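Local structure of uncharacterized protein (Starkeya novella, 5I20) at residues G10-L22 with L243-L255; L126-A138 with S264-G276. The protein transports a broad range of amino acids, among them threonine, methionine, lysine and glutamate, across the bacterial inner membrane. All blocks are in the same frame, centred on the assembly; numbering follows the deposited sequence.

In the fold
Both contacts join a segment from the first EamA-like part of the sequence to one from the second, in a basket-shaped DMT transporter built of inverted repeats. Interaction 1 lies nearer the middle, its centre about 9 Å from that of the chain, while interaction 2 is about 18 Å out and more peripheral. Their centres are about 13 Å apart. Segment 243-255 bridges them: one flank takes 10-22, another meets helix 119-136, where Pro248 O lies 3.3 Å from Leu135 CD2 and Tyr245 CD1 3.2 Å from Thr132 OG1. The lipid beside Trp17 in interaction 1 lies close to the centre of the molecule, consistent with occupying part of the central substrate-binding cavity.

Interaction 1: residues G10-L22 with L243-L255; sequences GFTAILLWSTLAL and LSYAAPVLSTLLL. With OLC ((2R)-2,3-dihydroxypropyl (9Z)-octadec-9-enoate), chain G; OLC ((2R)-2,3-dihydroxypropyl (9Z)-octadec-9-enoate), chain J.
Ile14 sets CG1 opposite its own carbonyl carbon (chi1 -58°), which carries CD1 over the peptide joining Leu243 and Ser244, 3.7 Å from Ser244 N, and leaves CG2 to meet Ala247 CB at 4.0 Å. The transmembrane helices 10-17 and 246-255 cross here at -43°, their axes 8.7 Å apart. Ser18 has a similar first torsion, but it folds OG back onto the preceding turn, where it donates to Ile14 O at 2.6 Å. Tied down, OG rests 3.4 Å from Ala247 CA and against Leu250 CB. A type I turn from Trp17 to Leu20 separates the two helical parts of 10-22, and Ser18 O receives a weak hydrogen bond from Ser251 OG (3.4 Å) and a CA-H...O contact from Ser251. Beyond it, Ala21 and Leu22 meet Leu255. Trp17 lies beside this seam with an oleoyl chain over one ring face, C9 of OLC (chain G) 3.5 Å from CE2; an alanine here would probably leave Pro220 O without its indole donor and the lipid without its aromatic floor. Helix 224-234 packs on Ala13, Trp17 and Ser244, while helices 119-136 and 265-282 flank 246-255 through Pro248, Val249 and Thr252.

Interaction 2: residues L126-A138 with S264-G276; sequences LMGLAGTVVLLGA and SGALAIACALIVG. With OLC ((2R)-2,3-dihydroxypropyl (9Z)-octadec-9-enoate), chain I.
Met127 meets Leu273 and Gly276 at the end of the contact deeper in the membrane. From there 126-138 and 264-276 run as an antiparallel pair of transmembrane helices, their directions 168° apart and their axes as close as 7.8 Å, a spacing that small residues on both sides permit. No hydrogen bond crosses between them, and the contact is one of van der Waals packing throughout. The Met127 chain bends at its last torsion (chi3 64°), turning the methyl CE in to sit 3.5 Å from Gly276 C, while its carbonyl oxygen rests against Leu273 CB. Gly128 comes next, its CA facing the Ile274 side chain. Leu273 CD1 touches Ala130 CB and ends against the bare backbone of Gly131, 3.6 Å from Gly131 N. At Gly131 the helices come closest, its CA 3.9 Å from Ala270 CA. With no side chain in the way, Ala270 CB lies directly on Gly131 O at 3.4 Å. One turn on, Val134 extends CG1 to Ala266 CB, 3.7 Å away. Leu135 holds CG nearly opposite its backbone N (chi1 -165°), and its CD1 touches Leu267 CD2 at 3.9 Å; the two side chains lie alongside each other, pointing the same way, and both also touch Thr252 of helix 246-258. Leu267 uses its other methyl, CD1, against the acyl chain of OLC (chain I), which also runs along Ala268 and Cys271. Helix 126-136 finishes at the periplasmic side, where 265-276 begins with Ser264 as N-cap, OG accepting from Leu267 N. The last touch comes just past that helix end, where Ala138 CB meets Ala266 CB at 3.6 Å.

Interaction 1: residues G10-L22 with L243-L255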
loop_
_atom_site.group_PDB
_atom_site.type_symbol
_atom_site.label_atom_id
_atom_site.label_comp_id
_atom_site.label_asym_id
_atom_site.label_seq_id
_atom_site.Cartn_x
_atom_site.Cartn_y
_atom_site.Cartn_z
ATOM N N GLY A 10 -10.289 3.864 6.270
ATOM C CA GLY A 10 -9.277 3.036 5.635
ATOM C C GLY A 10 -9.142 3.320 4.152
ATOM O O GLY A 10 -8.049 3.227 3.581
ATOM N N PHE A 11 -10.255 3.685 3.523
ATOM C CA PHE A 11 -10.259 3.951 2.090
ATOM C C PHE A 11 -9.475 5.216 1.747
ATOM O O PHE A 11 -9.094 5.421 0.591
ATOM C CB PHE A 11 -11.690 4.063 1.563
ATOM C CG PHE A 11 -11.768 4.213 0.072
ATOM C CD1 PHE A 11 -11.396 3.169 -0.758
ATOM C CD2 PHE A 11 -12.198 5.397 -0.500
ATOM C CE1 PHE A 11 -11.456 3.299 -2.135
ATOM C CE2 PHE A 11 -12.262 5.533 -1.877
ATOM C CZ PHE A 11 -11.890 4.482 -2.694
ATOM N N THR A 12 -9.232 6.062 2.743
ATOM C CA THR A 12 -8.448 7.267 2.509
ATOM C C THR A 12 -6.975 6.911 2.286
ATOM O O THR A 12 -6.265 7.625 1.577
ATOM C CB THR A 12 -8.581 8.279 3.671
ATOM O OG1 THR A 12 -8.120 7.694 4.893
ATOM C CG2 THR A 12 -10.034 8.716 3.836
ATOM N N ALA A 13 -6.523 5.804 2.873
ATOM C CA ALA A 13 -5.169 5.309 2.621
ATOM C C ALA A 13 -5.014 4.911 1.158
ATOM O O ALA A 13 -3.994 5.192 0.527
ATOM C CB ALA A 13 -4.847 4.126 3.524
ATOM N N ILE A 14 -6.041 4.253 0.632
ATOM C CA ILE A 14 -6.075 3.845 -0.766
ATOM C C ILE A 14 -6.067 5.063 -1.688
ATOM O O ILE A 14 -5.433 5.051 -2.744
ATOM C CB ILE A 14 -7.310 2.973 -1.054
ATOM C CG1 ILE A 14 -7.292 1.737 -0.152
ATOM C CG2 ILE A 14 -7.366 2.578 -2.521
ATOM C CD1 ILE A 14 -8.602 0.966 -0.127
ATOM N N LEU A 15 -6.771 6.117 -1.280
ATOM C CA LEU A 15 -6.770 7.369 -2.030
ATOM C C LEU A 15 -5.384 8.010 -2.031
ATOM O O LEU A 15 -4.915 8.481 -3.062
ATOM C CB LEU A 15 -7.795 8.346 -1.453
ATOM C CG LEU A 15 -9.266 7.956 -1.605
ATOM C CD1 LEU A 15 -10.165 8.982 -0.933
ATOM C CD2 LEU A 15 -9.626 7.801 -3.074
ATOM N N LEU A 16 -4.731 8.016 -0.873
ATOM C CA LEU A 16 -3.414 8.636 -0.747
ATOM C C LEU A 16 -2.340 7.838 -1.488
ATOM O O LEU A 16 -1.422 8.417 -2.063
ATOM C CB LEU A 16 -3.038 8.801 0.731
ATOM C CG LEU A 16 -3.782 9.911 1.485
ATOM C CD1 LEU A 16 -3.546 9.806 2.981
ATOM C CD2 LEU A 16 -3.367 11.288 0.976
ATOM N N TRP A 17 -2.463 6.514 -1.486
ATOM C CA TRP A 17 -1.509 5.664 -2.197
ATOM C C TRP A 17 -1.695 5.761 -3.710
ATOM O O TRP A 17 -0.797 5.418 -4.474
ATOM C CB TRP A 17 -1.635 4.212 -1.733
ATOM C CG TRP A 17 -1.200 4.017 -0.312
ATOM C CD1 TRP A 17 -0.269 4.750 0.367
ATOM C CD2 TRP A 17 -1.692 3.039 0.612
ATOM N NE1 TRP A 17 -0.143 4.282 1.653
ATOM C CE2 TRP A 17 -1.008 3.234 1.830
ATOM C CE3 TRP A 17 -2.644 2.016 0.528
ATOM C CZ2 TRP A 17 -1.245 2.444 2.955
ATOM C CZ3 TRP A 17 -2.876 1.232 1.643
ATOM C CH2 TRP A 17 -2.179 1.452 2.842
ATOM N N SER A 18 -2.860 6.241 -4.134
ATOM C CA SER A 18 -3.132 6.447 -5.553
ATOM C C SER A 18 -2.307 7.599 -6.130
ATOM O O SER A 18 -2.112 7.677 -7.345
ATOM C CB SER A 18 -4.625 6.715 -5.781
ATOM O OG SER A 18 -5.425 5.652 -5.291
ATOM N N THR A 19 -1.828 8.491 -5.264
ATOM C CA THR A 19 -1.082 9.670 -5.716
ATOM C C THR A 19 0.422 9.416 -5.858
ATOM O O THR A 19 1.168 10.315 -6.245
ATOM C CB THR A 19 -1.275 10.874 -4.759
ATOM O OG1 THR A 19 -0.584 10.631 -3.524
ATOM C CG2 THR A 19 -2.751 11.120 -4.478
ATOM N N LEU A 20 0.859 8.198 -5.549
ATOM C CA LEU A 20 2.282 7.853 -5.558
ATOM C C LEU A 20 2.965 8.078 -6.903
ATOM O O LEU A 20 4.048 8.663 -6.966
ATOM C CB LEU A 20 2.472 6.394 -5.139
ATOM C CG LEU A 20 2.354 6.109 -3.644
ATOM C CD1 LEU A 20 2.522 4.625 -3.361
ATOM C CD2 LEU A 20 3.377 6.927 -2.877
ATOM N N ALA A 21 2.333 7.606 -7.975
ATOM C CA ALA A 21 2.912 7.700 -9.313
ATOM C C ALA A 21 3.077 9.153 -9.758
ATOM O O ALA A 21 3.913 9.459 -10.604
ATOM C CB ALA A 21 2.058 6.938 -10.313
ATOM N N LEU A 22 2.277 10.041 -9.181
ATOM C CA LEU A 22 2.318 11.455 -9.528
ATOM C C LEU A 22 3.584 12.120 -8.994
ATOM O O LEU A 22 4.148 13.005 -9.635
ATOM C CB LEU A 22 1.078 12.169 -8.987
ATOM C CG LEU A 22 0.297 13.066 -9.951
ATOM C CD1 LEU A 22 -0.869 13.728 -9.230
ATOM C CD2 LEU A 22 1.197 14.112 -10.591
ATOM N N LEU A 243 -11.355 -3.017 -2.189
ATOM C CA LEU A 243 -11.263 -1.614 -2.581
ATOM C C LEU A 243 -9.841 -1.173 -2.911
ATOM O O LEU A 243 -9.646 -0.161 -3.581
ATOM C CB LEU A 243 -11.831 -0.724 -1.477
ATOM C CG LEU A 243 -13.328 -0.878 -1.211
ATOM C CD1 LEU A 243 -13.748 -0.050 -0.011
ATOM C CD2 LEU A 243 -14.137 -0.499 -2.446
ATOM N N SER A 244 -8.847 -1.922 -2.446
ATOM C CA SER A 244 -7.455 -1.557 -2.702
ATOM C C SER A 244 -7.102 -1.602 -4.194
ATOM O O SER A 244 -6.216 -0.876 -4.637
ATOM C CB SER A 244 -6.514 -2.459 -1.901
ATOM O OG SER A 244 -6.572 -2.136 -0.520
ATOM N N TYR A 245 -7.803 -2.421 -4.979
ATOM C CA TYR A 245 -7.580 -2.420 -6.428
ATOM C C TYR A 245 -8.097 -1.146 -7.105
ATOM O O TYR A 245 -8.018 -1.013 -8.322
ATOM C CB TYR A 245 -8.221 -3.646 -7.087
ATOM C CG TYR A 245 -7.417 -4.908 -6.897
ATOM C CD1 TYR A 245 -6.080 -4.966 -7.278
ATOM C CD2 TYR A 245 -7.983 -6.030 -6.307
ATOM C CE1 TYR A 245 -5.337 -6.112 -7.092
ATOM C CE2 TYR A 245 -7.248 -7.181 -6.116
ATOM C CZ TYR A 245 -5.924 -7.217 -6.509
ATOM O OH TYR A 245 -5.187 -8.363 -6.319
ATOM N N ALA A 246 -8.628 -0.211 -6.326
ATOM C CA ALA A 246 -8.995 1.082 -6.885
ATOM C C ALA A 246 -7.751 1.944 -7.079
ATOM O O ALA A 246 -7.736 2.838 -7.921
ATOM C CB ALA A 246 -10.002 1.793 -5.998
ATOM N N ALA A 247 -6.706 1.660 -6.305
ATOM C CA ALA A 247 -5.485 2.465 -6.338
ATOM C C ALA A 247 -4.812 2.513 -7.719
ATOM O O ALA A 247 -4.447 3.596 -8.169
ATOM C CB ALA A 247 -4.493 1.974 -5.281
ATOM N N PRO A 248 -4.645 1.357 -8.400
ATOM C CA PRO A 248 -4.055 1.460 -9.744
ATOM C C PRO A 248 -4.912 2.255 -10.726
ATOM O O PRO A 248 -4.371 2.999 -11.544
ATOM C CB PRO A 248 -3.947 -0.000 -10.193
ATOM C CG PRO A 248 -3.872 -0.774 -8.922
ATOM C CD PRO A 248 -4.783 -0.050 -7.981
ATOM N N VAL A 249 -6.230 2.102 -10.642
ATOM C CA VAL A 249 -7.140 2.820 -11.530
ATOM C C VAL A 249 -7.145 4.314 -11.232
ATOM O O VAL A 249 -7.037 5.139 -12.140
ATOM C CB VAL A 249 -8.580 2.280 -11.417
ATOM C CG1 VAL A 249 -9.532 3.134 -12.241
ATOM C CG2 VAL A 249 -8.637 0.832 -11.863
ATOM N N LEU A 250 -7.276 4.660 -9.957
ATOM C CA LEU A 250 -7.268 6.056 -9.549
ATOM C C LEU A 250 -5.920 6.695 -9.869
ATOM O O LEU A 250 -5.855 7.864 -10.245
ATOM C CB LEU A 250 -7.587 6.181 -8.057
ATOM C CG LEU A 250 -9.045 5.918 -7.667
ATOM C CD1 LEU A 250 -9.206 5.879 -6.159
ATOM C CD2 LEU A 250 -9.965 6.971 -8.274
ATOM N N SER A 251 -4.850 5.916 -9.729
ATOM C CA SER A 251 -3.505 6.396 -10.034
ATOM C C SER A 251 -3.395 6.818 -11.496
ATOM O O SER A 251 -2.888 7.896 -11.806
ATOM C CB SER A 251 -2.465 5.320 -9.716
ATOM O OG SER A 251 -1.146 5.787 -9.937
ATOM N N THR A 252 -3.888 5.966 -12.388
ATOM C CA THR A 252 -3.867 6.255 -13.816
ATOM C C THR A 252 -4.771 7.436 -14.159
ATOM O O THR A 252 -4.418 8.272 -14.992
ATOM C CB THR A 252 -4.296 5.029 -14.640
ATOM O OG1 THR A 252 -3.475 3.908 -14.290
ATOM C CG2 THR A 252 -4.162 5.308 -16.127
ATOM N N LEU A 253 -5.934 7.503 -13.516
ATOM C CA LEU A 253 -6.847 8.629 -13.707
ATOM C C LEU A 253 -6.188 9.955 -13.324
ATOM O O LEU A 253 -6.440 10.982 -13.951
ATOM C CB LEU A 253 -8.133 8.433 -12.897
ATOM C CG LEU A 253 -9.143 7.391 -13.388
ATOM C CD1 LEU A 253 -10.274 7.218 -12.381
ATOM C CD2 LEU A 253 -9.700 7.783 -14.745
ATOM N N LEU A 254 -5.345 9.929 -12.295
ATOM C CA LEU A 254 -4.650 11.135 -11.854
ATOM C C LEU A 254 -3.652 11.602 -12.902
ATOM O O LEU A 254 -3.578 12.789 -13.212
ATOM C CB LEU A 254 -3.938 10.900 -10.522
ATOM C CG LEU A 254 -4.791 11.016 -9.259
ATOM C CD1 LEU A 254 -3.956 10.709 -8.024
ATOM C CD2 LEU A 254 -5.407 12.405 -9.161
ATOM N N LEU A 255 -2.888 10.657 -13.440
ATOM C CA LEU A 255 -1.906 10.951 -14.475
ATOM C C LEU A 255 -2.566 11.481 -15.746
ATOM O O LEU A 255 -2.031 12.379 -16.399
ATOM C CB LEU A 255 -1.080 9.705 -14.796
ATOM C CG LEU A 255 -0.256 9.126 -13.645
ATOM C CD1 LEU A 255 0.510 7.899 -14.104
ATOM C CD2 LEU A 255 0.692 10.178 -13.087
HETATM C C10 OLC G . 0.803 -0.709 -0.178
HETATM C C9 OLC G . 0.841 0.658 0.412
HETATM C C11 OLC G . 2.067 -1.489 -0.284
HETATM C C8 OLC G . 2.135 1.240 0.865
HETATM C C16 OLC G . 3.188 -1.304 -5.210
HETATM C C12 OLC G . 1.995 -2.411 -1.453
HETATM C C7 OLC G . 2.654 2.206 -0.145
HETATM C C15 OLC G . 4.072 -1.905 -4.168
HETATM C C13 OLC G . 3.373 -2.677 -1.959
HETATM C C6 OLC G . 3.927 2.810 0.348
HETATM C C14 OLC G . 3.328 -2.962 -3.422
HETATM C C5 OLC G . 5.025 2.529 -0.621
HETATM C C4 OLC G . 6.177 3.444 -0.364
HETATM C C3 OLC G . 7.185 3.300 -1.455
HETATM C C2 OLC G . 8.230 4.355 -1.309
HETATM C C10 OLC J . -7.548 11.691 1.041
HETATM C C9 OLC J . -7.812 11.563 2.505
HETATM C C11 OLC J . -6.670 12.791 0.546
HETATM C C8 OLC J . -7.114 12.474 3.457
HETATM C C7 OLC J . -8.032 12.829 4.578
HETATM C C6 OLC J . -8.276 11.634 5.435
HETATM C C5 OLC J . -8.094 12.012 6.866
HETATM C C4 OLC J . -9.294 11.617 7.659
HETATM C C3 OLC J . -8.883 11.407 9.078
HETATM C C2 OLC J . -10.068 11.541 9.972
HETATM C C1 OLC J . -9.787 10.871 11.274
HETATM O O19 OLC J . -10.828 10.491 12.086
HETATM O O20 OLC J . -8.635 10.611 11.593
#

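Interaction 2: residues L126-A138 with S264-G276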
loop_
_atom_site.group_PDB
_atom_site.type_symbol
_atom_site.label_atom_id
_atom_site.label_comp_id
_atom_site.label_asym_id
_atom_site.label_seq_id
_atom_site.Cartn_x
_atom_site.Cartn_y
_atom_site.Cartn_z
ATOM N N LEU A 126 -11.135 -10.575 -7.381
ATOM C CA LEU A 126 -10.660 -11.149 -8.633
ATOM C C LEU A 126 -10.920 -10.208 -9.808
ATOM O O LEU A 126 -10.116 -10.131 -10.738
ATOM C CB LEU A 126 -11.311 -12.512 -8.881
ATOM C CG LEU A 126 -10.838 -13.600 -7.913
ATOM C CD1 LEU A 126 -11.694 -14.857 -8.025
ATOM C CD2 LEU A 126 -9.366 -13.917 -8.141
ATOM N N MET A 127 -12.040 -9.492 -9.752
ATOM C CA MET A 127 -12.382 -8.508 -10.769
ATOM C C MET A 127 -11.431 -7.317 -10.701
ATOM O O MET A 127 -11.034 -6.766 -11.731
ATOM C CB MET A 127 -13.832 -8.042 -10.602
ATOM C CG MET A 127 -14.868 -9.123 -10.878
ATOM S SD MET A 127 -16.540 -8.639 -10.391
ATOM C CE MET A 127 -16.841 -7.263 -11.505
ATOM N N GLY A 128 -11.075 -6.927 -9.481
ATOM C CA GLY A 128 -10.127 -5.849 -9.271
ATOM C C GLY A 128 -8.740 -6.220 -9.756
ATOM O O GLY A 128 -8.044 -5.401 -10.355
ATOM N N LEU A 129 -8.331 -7.461 -9.500
ATOM C CA LEU A 129 -7.052 -7.948 -9.999
ATOM C C LEU A 129 -7.080 -7.980 -11.521
ATOM O O LEU A 129 -6.094 -7.645 -12.176
ATOM C CB LEU A 129 -6.725 -9.337 -9.444
ATOM C CG LEU A 129 -5.429 -9.957 -9.983
ATOM C CD1 LEU A 129 -4.228 -9.066 -9.676
ATOM C CD2 LEU A 129 -5.207 -11.364 -9.440
ATOM N N ALA A 130 -8.225 -8.374 -12.075
ATOM C CA ALA A 130 -8.403 -8.424 -13.524
ATOM C C ALA A 130 -8.203 -7.044 -14.156
ATOM O O ALA A 130 -7.582 -6.919 -15.214
ATOM C CB ALA A 130 -9.780 -8.967 -13.866
ATOM N N GLY A 131 -8.732 -6.015 -13.503
ATOM C CA GLY A 131 -8.602 -4.655 -13.992
ATOM C C GLY A 131 -7.165 -4.180 -13.924
ATOM O O GLY A 131 -6.691 -3.469 -14.808
ATOM N N THR A 132 -6.470 -4.586 -12.867
ATOM C CA THR A 132 -5.076 -4.221 -12.668
ATOM C C THR A 132 -4.192 -4.857 -13.738
ATOM O O THR A 132 -3.271 -4.218 -14.247
ATOM C CB THR A 132 -4.593 -4.639 -11.263
ATOM O OG1 THR A 132 -5.446 -4.050 -10.276
ATOM C CG2 THR A 132 -3.167 -4.180 -11.016
ATOM N N VAL A 133 -4.486 -6.109 -14.083
ATOM C CA VAL A 133 -3.758 -6.819 -15.133
ATOM C C VAL A 133 -3.901 -6.123 -16.488
ATOM O O VAL A 133 -2.919 -5.933 -17.211
ATOM C CB VAL A 133 -4.237 -8.284 -15.262
ATOM C CG1 VAL A 133 -3.684 -8.932 -16.526
ATOM C CG2 VAL A 133 -3.840 -9.083 -14.032
ATOM N N VAL A 134 -5.131 -5.749 -16.832
ATOM C CA VAL A 134 -5.390 -5.035 -18.081
ATOM C C VAL A 134 -4.656 -3.698 -18.101
ATOM O O VAL A 134 -4.071 -3.313 -19.110
ATOM C CB VAL A 134 -6.897 -4.779 -18.290
ATOM C CG1 VAL A 134 -7.130 -3.899 -19.511
ATOM C CG2 VAL A 134 -7.636 -6.086 -18.444
ATOM N N LEU A 135 -4.683 -3.006 -16.969
ATOM C CA LEU A 135 -4.124 -1.668 -16.870
ATOM C C LEU A 135 -2.602 -1.675 -16.989
ATOM O O LEU A 135 -2.037 -1.014 -17.859
ATOM C CB LEU A 135 -4.552 -1.020 -15.550
ATOM C CG LEU A 135 -4.362 0.488 -15.402
ATOM C CD1 LEU A 135 -4.987 1.229 -16.570
ATOM C CD2 LEU A 135 -4.974 0.948 -14.089
ATOM N N LEU A 136 -1.944 -2.429 -16.114
ATOM C CA LEU A 136 -0.488 -2.454 -16.073
ATOM C C LEU A 136 0.097 -3.050 -17.354
ATOM O O LEU A 136 1.247 -2.779 -17.703
ATOM C CB LEU A 136 0.001 -3.234 -14.845
ATOM C CG LEU A 136 -0.436 -2.714 -13.468
ATOM C CD1 LEU A 136 0.233 -3.500 -12.342
ATOM C CD2 LEU A 136 -0.163 -1.224 -13.317
ATOM N N GLY A 137 -0.704 -3.847 -18.055
ATOM C CA GLY A 137 -0.273 -4.451 -19.304
ATOM C C GLY A 137 -0.551 -3.585 -20.520
ATOM O O GLY A 137 -0.232 -3.966 -21.648
ATOM N N ALA A 138 -1.133 -2.411 -20.292
ATOM C CA ALA A 138 -1.483 -1.501 -21.382
ATOM C C ALA A 138 -0.268 -0.748 -21.919
ATOM O O ALA A 138 -0.379 0.015 -22.877
ATOM C CB ALA A 138 -2.544 -0.517 -20.926
ATOM N N SER A 264 -7.367 5.555 -22.325
ATOM C CA SER A 264 -7.277 4.336 -23.127
ATOM C C SER A 264 -8.428 3.376 -22.850
ATOM O O SER A 264 -9.114 3.487 -21.830
ATOM C CB SER A 264 -5.942 3.631 -22.876
ATOM O OG SER A 264 -5.877 3.108 -21.562
ATOM N N GLY A 265 -8.633 2.433 -23.763
ATOM C CA GLY A 265 -9.632 1.398 -23.578
ATOM C C GLY A 265 -9.336 0.559 -22.350
ATOM O O GLY A 265 -10.244 0.180 -21.607
ATOM N N ALA A 266 -8.054 0.282 -22.130
ATOM C CA ALA A 266 -7.620 -0.510 -20.984
ATOM C C ALA A 266 -8.007 0.165 -19.675
ATOM O O ALA A 266 -8.347 -0.498 -18.698
ATOM C CB ALA A 266 -6.116 -0.738 -21.036
ATOM N N LEU A 267 -7.944 1.492 -19.663
ATOM C CA LEU A 267 -8.321 2.264 -18.491
ATOM C C LEU A 267 -9.833 2.184 -18.271
ATOM O O LEU A 267 -10.301 2.058 -17.139
ATOM C CB LEU A 267 -7.857 3.716 -18.648
ATOM C CG LEU A 267 -7.976 4.686 -17.466
ATOM C CD1 LEU A 267 -9.314 5.405 -17.486
ATOM C CD2 LEU A 267 -7.758 3.982 -16.131
ATOM N N ALA A 268 -10.593 2.249 -19.361
ATOM C CA ALA A 268 -12.046 2.151 -19.284
ATOM C C ALA A 268 -12.482 0.785 -18.752
ATOM O O ALA A 268 -13.354 0.700 -17.889
ATOM C CB ALA A 268 -12.674 2.414 -20.649
ATOM N N ILE A 269 -11.865 -0.276 -19.267
ATOM C CA ILE A 269 -12.170 -1.637 -18.836
ATOM C C ILE A 269 -11.809 -1.850 -17.365
ATOM O O ILE A 269 -12.575 -2.458 -16.616
ATOM C CB ILE A 269 -11.432 -2.681 -19.705
ATOM C CG1 ILE A 269 -11.934 -2.627 -21.150
ATOM C CG2 ILE A 269 -11.621 -4.081 -19.149
ATOM C CD1 ILE A 269 -13.370 -3.069 -21.316
ATOM N N ALA A 270 -10.652 -1.339 -16.952
ATOM C CA ALA A 270 -10.224 -1.450 -15.558
ATOM C C ALA A 270 -11.196 -0.721 -14.634
ATOM O O ALA A 270 -11.544 -1.225 -13.566
ATOM C CB ALA A 270 -8.817 -0.908 -15.383
ATOM N N CYS A 271 -11.634 0.463 -15.062
ATOM C CA CYS A 271 -12.645 1.233 -14.341
ATOM C C CYS A 271 -13.926 0.434 -14.121
ATOM O O CYS A 271 -14.435 0.368 -13.007
ATOM C CB CYS A 271 -12.976 2.527 -15.093
ATOM S SG CYS A 271 -11.742 3.832 -14.932
ATOM N N ALA A 272 -14.445 -0.162 -15.190
ATOM C CA ALA A 272 -15.665 -0.954 -15.099
ATOM C C ALA A 272 -15.491 -2.127 -14.135
ATOM O O ALA A 272 -16.370 -2.412 -13.322
ATOM C CB ALA A 272 -16.075 -1.457 -16.472
ATOM N N LEU A 273 -14.344 -2.793 -14.221
ATOM C CA LEU A 273 -14.084 -3.982 -13.418
ATOM C C LEU A 273 -13.985 -3.676 -11.925
ATOM O O LEU A 273 -14.440 -4.464 -11.096
ATOM C CB LEU A 273 -12.805 -4.672 -13.899
ATOM C CG LEU A 273 -12.970 -5.504 -15.176
ATOM C CD1 LEU A 273 -11.625 -5.951 -15.721
ATOM C CD2 LEU A 273 -13.863 -6.711 -14.912
ATOM N N ILE A 274 -13.401 -2.534 -11.576
ATOM C CA ILE A 274 -13.219 -2.197 -10.170
ATOM C C ILE A 274 -14.497 -1.571 -9.607
ATOM O O ILE A 274 -14.795 -1.716 -8.421
ATOM C CB ILE A 274 -11.992 -1.258 -9.961
ATOM C CG1 ILE A 274 -11.204 -1.667 -8.710
ATOM C CG2 ILE A 274 -12.395 0.210 -9.910
ATOM C CD1 ILE A 274 -11.854 -1.275 -7.404
ATOM N N VAL A 275 -15.269 -0.900 -10.456
ATOM C CA VAL A 275 -16.565 -0.394 -10.024
ATOM C C VAL A 275 -17.509 -1.575 -9.813
ATOM O O VAL A 275 -18.196 -1.658 -8.794
ATOM C CB VAL A 275 -17.172 0.606 -11.034
ATOM C CG1 VAL A 275 -18.627 0.889 -10.698
ATOM C CG2 VAL A 275 -16.374 1.904 -11.038
ATOM N N GLY A 276 -17.520 -2.497 -10.770
ATOM C CA GLY A 276 -18.337 -3.690 -10.661
ATOM C C GLY A 276 -17.899 -4.580 -9.512
ATOM O O GLY A 276 -18.732 -5.174 -8.822
HETATM C C9 OLC I . -14.154 7.670 -15.428
HETATM C C8 OLC I . -14.482 7.007 -16.724
HETATM C C7 OLC I . -13.336 6.151 -17.147
HETATM C C6 OLC I . -12.529 6.859 -18.183
HETATM C C5 OLC I . -12.494 6.043 -19.432
HETATM C C4 OLC I . -11.622 6.708 -20.444
HETATM C C3 OLC I . -11.315 5.757 -21.551
HETATM C C2 OLC I . -12.048 6.157 -22.787
#